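Local structure of putative glucoamylase (Bacteroides caccae ATCC 43185, 4QT9) at residues 133-138 with 184-189; 315-320 with 340-345. The protein probably hydrolyses glycosidic bonds as a putative glucoamylase, built on an alpha/alpha toroid of helices. All coordinates share one frame; numbering follows the deposited sequence.

Contact 1: 133-138 with 184-189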
# COMPACT_ATOMS: atom_id res chain seq x y z
N GLY A 133 1.92 -18.41 -3.17
CA GLY A 133 1.07 -17.24 -3.28
C GLY A 133 0.92 -16.52 -1.95
O GLY A 133 0.98 -17.13 -0.88
N ASP A 134 0.79 -15.20 -2.05
CA ASP A 134 0.56 -14.24 -0.97
C ASP A 134 -0.64 -13.42 -1.43
O ASP A 134 -0.49 -12.61 -2.36
CB ASP A 134 1.83 -13.38 -0.74
CG ASP A 134 1.69 -12.38 0.39
OD1 ASP A 134 0.58 -11.78 0.53
OD2 ASP A 134 2.66 -12.20 1.15
N LEU A 135 -1.84 -13.70 -0.90
CA LEU A 135 -3.06 -13.05 -1.41
C LEU A 135 -3.19 -11.55 -1.06
O LEU A 135 -3.80 -10.79 -1.82
CB LEU A 135 -4.31 -13.82 -0.95
CG LEU A 135 -5.55 -13.66 -1.83
CD1 LEU A 135 -5.32 -14.24 -3.21
CD2 LEU A 135 -6.76 -14.27 -1.18
N VAL A 136 -2.59 -11.13 0.04
CA VAL A 136 -2.59 -9.73 0.45
C VAL A 136 -1.77 -8.91 -0.54
O VAL A 136 -2.22 -7.87 -1.01
CB VAL A 136 -2.05 -9.61 1.88
CG1 VAL A 136 -1.86 -8.14 2.28
CG2 VAL A 136 -2.97 -10.33 2.86
N GLU A 137 -0.59 -9.40 -0.88
CA GLU A 137 0.29 -8.76 -1.85
C GLU A 137 -0.34 -8.75 -3.25
O GLU A 137 -0.23 -7.76 -3.97
CB GLU A 137 1.64 -9.48 -1.85
CG GLU A 137 2.49 -9.10 -0.65
CD GLU A 137 3.30 -7.84 -0.87
OE1 GLU A 137 4.31 -7.90 -1.62
OE2 GLU A 137 2.89 -6.78 -0.34
N THR A 138 -1.06 -9.83 -3.60
CA THR A 138 -1.80 -9.94 -4.87
C THR A 138 -2.88 -8.83 -4.95
O THR A 138 -3.04 -8.19 -5.99
CB THR A 138 -2.40 -11.34 -5.03
OG1 THR A 138 -1.34 -12.28 -5.05
CG2 THR A 138 -3.24 -11.48 -6.29
N ASN A 184 -15.42 -19.81 5.14
CA ASN A 184 -15.90 -18.42 4.99
C ASN A 184 -14.87 -17.44 5.55
O ASN A 184 -15.14 -16.68 6.49
CB ASN A 184 -17.28 -18.24 5.61
CG ASN A 184 -18.32 -18.97 4.81
OD1 ASN A 184 -18.35 -18.91 3.57
ND2 ASN A 184 -19.15 -19.72 5.48
N VAL A 185 -13.69 -17.46 4.95
CA VAL A 185 -12.51 -16.65 5.32
C VAL A 185 -11.49 -16.81 4.20
O VAL A 185 -11.52 -17.82 3.48
CB VAL A 185 -11.95 -17.10 6.70
CG1 VAL A 185 -11.36 -18.52 6.64
CG2 VAL A 185 -10.92 -16.09 7.25
N LEU A 186 -10.58 -15.85 4.07
CA LEU A 186 -9.48 -15.94 3.11
C LEU A 186 -8.18 -16.16 3.85
O LEU A 186 -7.91 -15.47 4.83
CB LEU A 186 -9.38 -14.66 2.25
CG LEU A 186 -10.54 -14.41 1.29
CD1 LEU A 186 -10.51 -12.98 0.78
CD2 LEU A 186 -10.50 -15.42 0.13
N TYR A 187 -7.37 -17.12 3.39
CA TYR A 187 -6.05 -17.38 3.95
C TYR A 187 -5.01 -16.53 3.22
O TYR A 187 -5.13 -16.28 2.02
CB TYR A 187 -5.70 -18.87 3.86
CG TYR A 187 -6.40 -19.70 4.92
CD1 TYR A 187 -7.73 -20.08 4.76
CD2 TYR A 187 -5.74 -20.09 6.08
CE1 TYR A 187 -8.39 -20.83 5.74
CE2 TYR A 187 -6.39 -20.82 7.07
CZ TYR A 187 -7.71 -21.20 6.89
OH TYR A 187 -8.35 -21.95 7.84
N TRP A 188 -4.00 -16.06 3.95
CA TRP A 188 -2.96 -15.21 3.42
C TRP A 188 -2.10 -15.93 2.36
O TRP A 188 -1.79 -15.34 1.31
CB TRP A 188 -2.06 -14.71 4.58
CG TRP A 188 -1.27 -13.46 4.27
CD1 TRP A 188 -0.42 -13.26 3.22
CD2 TRP A 188 -1.15 -12.30 5.11
NE1 TRP A 188 0.18 -12.02 3.32
CE2 TRP A 188 -0.22 -11.43 4.49
CE3 TRP A 188 -1.73 -11.92 6.34
CZ2 TRP A 188 0.09 -10.17 5.03
CZ3 TRP A 188 -1.45 -10.66 6.85
CH2 TRP A 188 -0.55 -9.80 6.20
N HIS A 189 -1.69 -17.19 2.67
CA HIS A 189 -0.78 -17.96 1.83
C HIS A 189 -1.24 -19.33 1.41
O HIS A 189 -2.03 -20.00 2.08
CB HIS A 189 0.56 -18.20 2.55
CG HIS A 189 1.06 -17.05 3.36
ND1 HIS A 189 0.72 -16.92 4.70
CD2 HIS A 189 1.91 -16.05 3.02
CE1 HIS A 189 1.38 -15.85 5.12
NE2 HIS A 189 2.07 -15.28 4.14
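Asp-134 and His-189 face each other as an antiparallel, non-hydrogen-bonded pair of a short two-stranded sheet, their CA atoms 4.8 Å apart; one residue on, where the first segment turns into its helix, Leu-135 N gives a nearly straight bond (2.8 Å) to Trp-188 O. Beside this bond the CA of His-189 packs against Gly-133 O, a CA-H...O contact. Trp-188 makes the largest single contribution to the buried surface. With CG anti to its backbone N (chi1 -159°), its indole reaches back over the start of the helix, and Val-136 CG2 sits beneath the five-membered ring, 3.5 Å from its centroid and 14° off the normal, a CH-pi contact. Asp-134 lies alongside the indole and meets its NE1 edge, the carboxylate turned 69° from the ring plane. The resulting bond from Trp-188 NE1 to Asp-134 OD1 is short (2.8 Å) but bent and weak. The same OD1 is the N-cap acceptor: Glu-137 N reaches it at 3.0 Å from above the carboxylate plane. This straight capping bond probably does most to fix the carboxylate, the indole N-H adding a weak second hold on the same oxygen. Farther along, the Leu-135 and Leu-186 side chains cross at about a right angle, CD2 to CD2 4.1 Å, an apolar patch. An acetate ion, probably from the crystallisation liquor, lies near the indole and may mark a pocket. Phe-200 meets the indole edge-to-face, and helix 209-217 packs on Leu-135 and Val-136 through Met-211 and on Leu-186 through Ala-215. The contact therefore joins the N-terminus of helix 135-152 to the loop running into strand 189-190.

Contact 2: 315-320 with 340-345; sequences GLTASY and SPTAAL
Ser-340 opens the contact with both its backbone and its side chain: its N gives a nearly straight bond of 3.2 Å to Gly-315 O, while OG meets Ser-319 OG at 2.6 Å, either hydroxyl being a possible donor. With chi1 at -48°, Ser-340 OG is turned toward both Ser-319 and a water 2.7 Å from it; the water accepts from Thr-317 N, a water-mediated bridge among buried residues that links Ser-340 to Thr-317 beside its direct bond to Ser-319. The CB of Ser-340 touches the methyl of Thr-317. At Thr-342 the chemistry turns apolar: its CG2 meets Thr-317 CG2 at 3.6 Å, the two side chains crossing at about a right angle, while its OG1 bonds to Asp-394 O. Ala-343 CB then packs directly on the bare backbone of Gly-315, 3.4 Å from its C atom. Beyond it, Ala-344 N lies near Gly-315 CA. Helix 341-345 is thus laid against the loop leading into strand 318-321, which pairs with strand 324-327, while helices 352-364 and 392-406 pack on Ala-344 and Thr-342 respectively.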
# COMPACT_ATOMS: atom_id res chain seq x y z
N GLY A 315 4.71 10.57 13.00
CA GLY A 315 4.40 9.54 12.01
C GLY A 315 5.11 8.24 12.28
O GLY A 315 6.28 8.08 11.93
N LEU A 316 4.39 7.31 12.94
CA LEU A 316 4.90 5.99 13.30
C LEU A 316 4.24 4.88 12.50
O LEU A 316 3.01 4.68 12.57
CB LEU A 316 4.74 5.70 14.80
CG LEU A 316 5.40 6.68 15.76
CD1 LEU A 316 5.07 6.32 17.19
CD2 LEU A 316 6.87 6.73 15.55
N THR A 317 5.07 4.13 11.77
CA THR A 317 4.64 3.00 10.97
C THR A 317 5.77 2.01 10.79
O THR A 317 6.93 2.34 11.09
CB THR A 317 4.12 3.49 9.61
OG1 THR A 317 3.29 2.47 9.11
CG2 THR A 317 5.25 3.83 8.62
N ALA A 318 5.46 0.83 10.24
CA ALA A 318 6.44 -0.21 9.92
C ALA A 318 7.47 0.34 8.88
O ALA A 318 7.08 0.99 7.92
CB ALA A 318 5.74 -1.44 9.36
N SER A 319 8.78 0.15 9.15
CA SER A 319 9.86 0.63 8.29
C SER A 319 11.20 0.16 8.82
O SER A 319 11.27 -0.43 9.90
CB SER A 319 9.87 2.16 8.22
OG SER A 319 10.15 2.76 9.48
N TYR A 320 12.27 0.48 8.09
CA TYR A 320 13.62 0.27 8.62
C TYR A 320 13.70 0.91 9.97
O TYR A 320 13.03 1.93 10.23
CB TYR A 320 14.67 0.90 7.71
CG TYR A 320 14.98 0.09 6.46
CD1 TYR A 320 15.28 -1.27 6.55
CD2 TYR A 320 15.07 0.71 5.21
CE1 TYR A 320 15.60 -2.01 5.41
CE2 TYR A 320 15.43 -0.02 4.07
CZ TYR A 320 15.70 -1.38 4.18
OH TYR A 320 16.08 -2.09 3.08
N SER A 340 8.99 7.78 10.24
CA SER A 340 8.93 7.30 8.87
C SER A 340 8.09 8.28 8.07
O SER A 340 6.90 8.38 8.34
CB SER A 340 8.35 5.89 8.81
OG SER A 340 8.97 5.05 9.78
N PRO A 341 8.71 9.07 7.14
CA PRO A 341 7.94 10.08 6.37
C PRO A 341 6.66 9.56 5.69
O PRO A 341 5.69 10.30 5.61
CB PRO A 341 8.95 10.57 5.33
CG PRO A 341 10.28 10.39 5.99
CD PRO A 341 10.14 9.10 6.76
N THR A 342 6.62 8.27 5.29
CA THR A 342 5.42 7.71 4.66
C THR A 342 4.19 7.80 5.56
O THR A 342 3.09 7.99 5.05
CB THR A 342 5.66 6.27 4.20
OG1 THR A 342 4.67 5.93 3.23
CG2 THR A 342 5.69 5.24 5.35
N ALA A 343 4.37 7.71 6.89
CA ALA A 343 3.24 7.72 7.82
C ALA A 343 2.44 9.04 7.76
O ALA A 343 1.25 9.01 7.43
CB ALA A 343 3.72 7.45 9.23
N ALA A 344 3.06 10.16 8.06
CA ALA A 344 2.34 11.44 8.06
C ALA A 344 2.00 11.87 6.66
O ALA A 344 0.90 12.38 6.44
CB ALA A 344 3.16 12.51 8.76
N LEU A 345 2.90 11.62 5.70
CA LEU A 345 2.69 12.11 4.34
C LEU A 345 1.62 11.34 3.60
O LEU A 345 0.87 11.98 2.87
CB LEU A 345 3.97 12.17 3.50
CG LEU A 345 5.20 12.84 4.14
CD1 LEU A 345 6.28 13.06 3.10
CD2 LEU A 345 4.86 14.12 4.81
O HOH W 1 8.10 5.18 12.35

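Contacts 1 and 2 lie on opposite sides of the chain's centre, their own centres about 25 Å apart and their nearest atoms about 11 Å apart, and they share no helix or strand. Both are largely buried, but contact 1 is the less enclosed, since its tryptophan and histidine are partly exposed, whereas every touching residue of contact 2 is buried. Each joins the start of a helix to a segment in or beside a short two-stranded sheet. Contact 1 does so with one indole and a carboxylate cap; contact 2 relies on small residues, hydroxyls and a water, with an alanine methyl set directly on glycine backbone.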